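Local coordinates for protein 6-phospho-beta-glucosidase BglT (Thermotoga maritima, PDB 1UP7) that hydrolyses cellobiose 6'-phosphate to glucose 6-phosphate and glucose, using NAD(+) and a manganese ion as cofactors, at residues F81-D92 and A114-Y125. Sequence-based numbering, arbitrary orientation.
With NAD (nicotinamide-adenine-dinucleotide), chain I; G6P (6-O-phosphono-alpha-D-glucopyranose), chain J.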
# COMPACT_ATOMS: atom_id res chain seq x y z
N PHE A 81 -21.50 -29.53 2.78
CA PHE A 81 -21.17 -30.69 3.62
C PHE A 81 -20.53 -30.28 4.95
O PHE A 81 -19.91 -29.24 5.06
CB PHE A 81 -20.24 -31.67 2.88
CG PHE A 81 -18.97 -31.04 2.37
CD1 PHE A 81 -18.95 -30.40 1.14
CD2 PHE A 81 -17.80 -31.09 3.15
CE1 PHE A 81 -17.76 -29.81 0.67
CE2 PHE A 81 -16.62 -30.50 2.69
CZ PHE A 81 -16.61 -29.85 1.46
N ARG A 82 -20.70 -31.10 5.96
CA ARG A 82 -20.08 -30.85 7.25
C ARG A 82 -18.97 -31.88 7.48
O ARG A 82 -19.26 -33.03 7.77
CB ARG A 82 -21.13 -30.96 8.35
CG ARG A 82 -20.67 -30.53 9.75
CD ARG A 82 -21.72 -30.80 10.83
NE ARG A 82 -22.93 -30.01 10.62
CZ ARG A 82 -23.05 -28.72 10.96
NH1 ARG A 82 -22.02 -28.07 11.54
NH2 ARG A 82 -24.18 -28.09 10.72
N PRO A 83 -17.71 -31.48 7.35
CA PRO A 83 -16.61 -32.39 7.66
C PRO A 83 -16.71 -32.90 9.10
O PRO A 83 -16.86 -32.11 10.04
CB PRO A 83 -15.35 -31.52 7.45
CG PRO A 83 -15.82 -30.36 6.54
CD PRO A 83 -17.25 -30.15 6.92
N GLY A 84 -16.70 -34.22 9.26
CA GLY A 84 -16.80 -34.87 10.55
C GLY A 84 -18.19 -35.03 11.11
O GLY A 84 -18.33 -35.60 12.18
N GLY A 85 -19.22 -34.51 10.42
CA GLY A 85 -20.58 -34.59 10.90
C GLY A 85 -20.87 -33.82 12.18
O GLY A 85 -20.03 -33.05 12.70
N LEU A 86 -22.06 -34.06 12.71
CA LEU A 86 -22.49 -33.43 13.95
C LEU A 86 -21.70 -33.92 15.14
O LEU A 86 -21.63 -33.24 16.16
CB LEU A 86 -24.01 -33.60 14.15
CG LEU A 86 -24.88 -32.79 13.16
CD1 LEU A 86 -26.35 -33.27 13.29
CD2 LEU A 86 -24.73 -31.24 13.38
N LYS A 87 -21.07 -35.08 15.01
CA LYS A 87 -20.20 -35.51 16.10
C LYS A 87 -18.88 -34.75 16.14
O LYS A 87 -18.35 -34.52 17.21
CB LYS A 87 -20.11 -37.03 16.21
CG LYS A 87 -19.26 -37.72 15.22
N GLY A 88 -18.40 -34.30 14.98
CA GLY A 88 -17.31 -33.33 14.91
C GLY A 88 -17.69 -32.00 15.56
O GLY A 88 -16.90 -31.45 16.31
N ARG A 89 -18.91 -31.53 15.29
CA ARG A 89 -19.44 -30.30 15.85
C ARG A 89 -19.53 -30.42 17.39
O ARG A 89 -19.16 -29.49 18.12
CB ARG A 89 -20.80 -30.02 15.21
CG ARG A 89 -21.31 -28.62 15.41
CD ARG A 89 -22.75 -28.47 15.05
NE ARG A 89 -23.33 -27.28 15.62
CZ ARG A 89 -24.40 -26.67 15.13
NH1 ARG A 89 -25.03 -27.18 14.06
NH2 ARG A 89 -24.87 -25.57 15.72
N GLU A 90 -19.97 -31.59 17.86
CA GLU A 90 -20.11 -31.87 19.29
C GLU A 90 -18.76 -31.72 20.01
O GLU A 90 -18.67 -31.07 21.06
CB GLU A 90 -20.68 -33.27 19.51
CG GLU A 90 -21.27 -33.46 20.89
CD GLU A 90 -21.71 -34.89 21.18
OE1 GLU A 90 -22.04 -35.64 20.22
OE2 GLU A 90 -21.76 -35.27 22.40
N ASN A 91 -17.72 -32.32 19.43
CA ASN A 91 -16.35 -32.17 19.92
C ASN A 91 -15.91 -30.71 19.86
O ASN A 91 -15.32 -30.22 20.83
CB ASN A 91 -15.35 -33.04 19.12
CG ASN A 91 -15.58 -34.55 19.30
OD1 ASN A 91 -16.03 -35.00 20.32
ND2 ASN A 91 -15.24 -35.33 18.26
N ASP A 92 -16.20 -30.04 18.74
CA ASP A 92 -15.89 -28.63 18.57
C ASP A 92 -16.41 -27.74 19.70
O ASP A 92 -15.66 -26.91 20.20
CB ASP A 92 -16.43 -28.12 17.21
CG ASP A 92 -15.68 -28.70 16.00
OD1 ASP A 92 -14.55 -29.22 16.15
OD2 ASP A 92 -16.17 -28.66 14.85
N ALA A 114 -12.87 -27.24 13.52
CA ALA A 114 -13.67 -27.34 12.32
C ALA A 114 -12.86 -27.01 11.04
O ALA A 114 -12.99 -27.71 10.03
CB ALA A 114 -14.95 -26.49 12.43
N ALA A 115 -12.01 -25.99 11.09
CA ALA A 115 -11.24 -25.62 9.90
C ALA A 115 -10.25 -26.74 9.55
O ALA A 115 -10.06 -27.10 8.36
CB ALA A 115 -10.49 -24.27 10.09
N LEU A 116 -9.59 -27.26 10.58
CA LEU A 116 -8.61 -28.33 10.36
C LEU A 116 -9.23 -29.56 9.73
O LEU A 116 -8.57 -30.25 8.96
CB LEU A 116 -7.90 -28.76 11.65
CG LEU A 116 -6.91 -27.77 12.27
CD1 LEU A 116 -6.37 -28.37 13.57
CD2 LEU A 116 -5.78 -27.36 11.30
N ARG A 117 -10.48 -29.88 10.10
CA ARG A 117 -11.19 -30.99 9.47
C ARG A 117 -11.57 -30.64 8.04
O ARG A 117 -11.59 -31.52 7.18
CB ARG A 117 -12.47 -31.35 10.24
CG ARG A 117 -12.31 -32.35 11.37
CD ARG A 117 -13.60 -33.09 11.81
NE ARG A 117 -14.72 -32.17 11.90
CZ ARG A 117 -14.88 -31.31 12.90
NH1 ARG A 117 -14.01 -31.32 13.92
NH2 ARG A 117 -15.92 -30.46 12.89
N ALA A 118 -11.89 -29.37 7.78
CA ALA A 118 -12.36 -28.97 6.46
C ALA A 118 -11.24 -28.94 5.42
O ALA A 118 -11.43 -29.39 4.32
CB ALA A 118 -13.07 -27.61 6.53
N PHE A 119 -10.07 -28.40 5.79
CA PHE A 119 -9.01 -28.11 4.82
C PHE A 119 -8.63 -29.28 3.89
O PHE A 119 -8.56 -29.10 2.67
CB PHE A 119 -7.74 -27.50 5.52
CG PHE A 119 -7.95 -26.10 6.13
CD1 PHE A 119 -9.00 -25.28 5.70
CD2 PHE A 119 -7.08 -25.63 7.11
CE1 PHE A 119 -9.19 -23.99 6.25
CE2 PHE A 119 -7.24 -24.34 7.66
CZ PHE A 119 -8.31 -23.53 7.25
N PRO A 120 -8.36 -30.48 4.43
CA PRO A 120 -8.01 -31.63 3.55
C PRO A 120 -9.12 -32.01 2.56
O PRO A 120 -8.83 -32.34 1.41
CB PRO A 120 -7.76 -32.79 4.54
CG PRO A 120 -7.57 -32.13 5.89
CD PRO A 120 -8.36 -30.86 5.86
N ILE A 121 -10.36 -31.95 3.00
CA ILE A 121 -11.49 -32.26 2.14
C ILE A 121 -11.66 -31.19 1.07
O ILE A 121 -11.81 -31.55 -0.11
CB ILE A 121 -12.77 -32.51 2.97
CG1 ILE A 121 -12.62 -33.79 3.82
CG2 ILE A 121 -13.99 -32.69 2.09
CD1 ILE A 121 -13.56 -33.82 5.10
N VAL A 122 -11.57 -29.90 1.44
CA VAL A 122 -11.70 -28.87 0.41
C VAL A 122 -10.50 -28.88 -0.57
O VAL A 122 -10.69 -28.62 -1.77
CB VAL A 122 -12.09 -27.43 0.92
CG1 VAL A 122 -12.94 -27.47 2.19
CG2 VAL A 122 -10.92 -26.56 1.03
N GLU A 123 -9.31 -29.23 -0.07
CA GLU A 123 -8.13 -29.30 -0.91
C GLU A 123 -8.34 -30.30 -2.03
O GLU A 123 -8.11 -30.01 -3.21
CB GLU A 123 -6.89 -29.71 -0.08
CG GLU A 123 -5.80 -28.68 -0.17
CD GLU A 123 -4.57 -29.01 0.64
OE1 GLU A 123 -4.71 -29.64 1.72
OE2 GLU A 123 -3.46 -28.62 0.17
N GLU A 124 -8.83 -31.48 -1.65
CA GLU A 124 -9.10 -32.56 -2.60
C GLU A 124 -10.20 -32.16 -3.58
O GLU A 124 -10.05 -32.32 -4.81
CB GLU A 124 -9.46 -33.84 -1.83
CG GLU A 124 -9.24 -35.14 -2.61
CD GLU A 124 -10.17 -36.28 -2.14
OE1 GLU A 124 -9.80 -37.05 -1.18
OE2 GLU A 124 -11.29 -36.40 -2.72
N TYR A 125 -11.29 -31.61 -3.04
CA TYR A 125 -12.44 -31.22 -3.84
C TYR A 125 -12.13 -30.08 -4.83
O TYR A 125 -12.50 -30.18 -6.01
CB TYR A 125 -13.63 -30.88 -2.92
CG TYR A 125 -14.34 -32.08 -2.28
CD1 TYR A 125 -14.04 -33.42 -2.65
CD2 TYR A 125 -15.35 -31.87 -1.32
CE1 TYR A 125 -14.72 -34.51 -2.08
CE2 TYR A 125 -16.04 -32.94 -0.75
CZ TYR A 125 -15.72 -34.25 -1.12
OH TYR A 125 -16.41 -35.28 -0.54
PA NAD I . -25.01 -31.80 8.05
O1A NAD I . -24.42 -32.50 9.21
O2A NAD I . -26.47 -32.18 7.71
O5B NAD I . -24.03 -32.15 6.82
C5B NAD I . -24.50 -32.06 5.50
C4B NAD I . -24.16 -33.33 4.73
O4B NAD I . -22.76 -33.39 4.45
C3B NAD I . -24.51 -34.63 5.43
O3B NAD I . -25.49 -35.30 4.65
C2B NAD I . -23.20 -35.42 5.48
O2B NAD I . -23.39 -36.79 5.23
C1B NAD I . -22.45 -34.78 4.33
N9A NAD I . -21.00 -34.93 4.37
C8A NAD I . -20.14 -34.97 5.45
N7A NAD I . -18.89 -35.08 4.95
C5A NAD I . -18.92 -35.06 3.60
C6A NAD I . -17.95 -35.15 2.61
N6A NAD I . -16.66 -35.28 2.90
N1A NAD I . -18.34 -35.13 1.28
C2A NAD I . -19.68 -35.02 0.94
N3A NAD I . -20.63 -34.96 1.93
C4A NAD I . -20.25 -34.98 3.23
O3 NAD I . -24.90 -30.23 8.39
PN NAD I . -25.74 -29.01 7.78
O1N NAD I . -26.40 -28.41 8.97
O2N NAD I . -26.52 -29.36 6.61
O5D NAD I . -24.62 -28.01 7.22
C5D NAD I . -23.52 -28.41 6.41
C4D NAD I . -22.47 -27.29 6.46
O4D NAD I . -22.95 -26.04 5.97
C3D NAD I . -22.01 -27.01 7.88
O3D NAD I . -20.63 -26.81 7.80
C2D NAD I . -22.72 -25.72 8.28
O2D NAD I . -22.03 -24.92 9.23
C1D NAD I . -22.96 -25.02 6.96
N1N NAD I . -24.32 -24.49 6.91
C2N NAD I . -25.05 -24.87 5.80
C3N NAD I . -26.34 -24.45 5.61
C7N NAD I . -27.08 -24.91 4.38
O7N NAD I . -27.87 -24.04 3.59
N7N NAD I . -26.97 -26.20 4.03
C4N NAD I . -26.90 -23.62 6.60
C5N NAD I . -26.17 -23.22 7.73
C6N NAD I . -24.86 -23.67 7.88
C1 G6P J . -26.57 -18.93 11.64
C2 G6P J . -25.15 -18.79 11.01
C3 G6P J . -24.77 -20.09 10.30
C4 G6P J . -24.76 -21.19 11.35
C5 G6P J . -26.19 -21.35 11.91
C6 G6P J . -26.22 -22.41 13.00
O1 G6P J . -27.01 -17.78 12.38
O2 G6P J . -25.04 -17.72 10.08
O3 G6P J . -23.53 -20.00 9.60
O4 G6P J . -24.22 -22.40 10.81
O5 G6P J . -26.68 -20.10 12.48
O6 G6P J . -27.48 -23.07 13.03
P G6P J . -27.60 -24.57 13.61
O1P G6P J . -29.01 -25.02 13.29
O2P G6P J . -27.39 -24.69 15.11
O3P G6P J . -26.60 -25.41 12.87
O HOH W 1 -17.37 -29.60 10.55
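Arg117 and Asp92 form an end-on, two-pronged salt bridge: Arg117 NH2 lies 2.7 Å from Asp92 OD2 and Arg117 NH1 3.1 Å from Asp92 OD1, both on the syn side of a carboxylate turned 24° from the guanidinium plane. The adjoining NE/NH2 edge serves the loop, Arg117 NE giving a nearly straight bond (171°) to Pro83 O at 2.8 Å, although the donor stands well above the carbonyl plane, with a weak second bond from NH2. A bend at chi3 (-44°) lays one face of the planar group against Gly88, whose CA sits over its centre. A water bridges Pro83 O and Arg117 NH2, while Ser113 and Asn410 hold Asp92 OD1 and Arg117 NH1 respectively.

Both segments belong to the Rossmann-type NAD-binding domain, where the loop after strand 76-79 leads through a type II turn, Arg82 to Gly85, into a helix running roughly antiparallel to helix 114-125. Arg82 grips the NAD pyrophosphate, and Arg89 reaches the phosphate of glucose 6-phosphate with both terminal nitrogens.

Apolar packing continues toward the adenine. Pro83 CG rests on Ala118 CA (3.7 Å), and Ile121 CG2 meets Phe81 CE2 at 3.5 Å. Tyr125 turns its edge to the Phe81 face in an offset edge-to-face pair, centroids 5.3 Å apart, and its OH donates to adenine N1A of NAD at 2.7 Å.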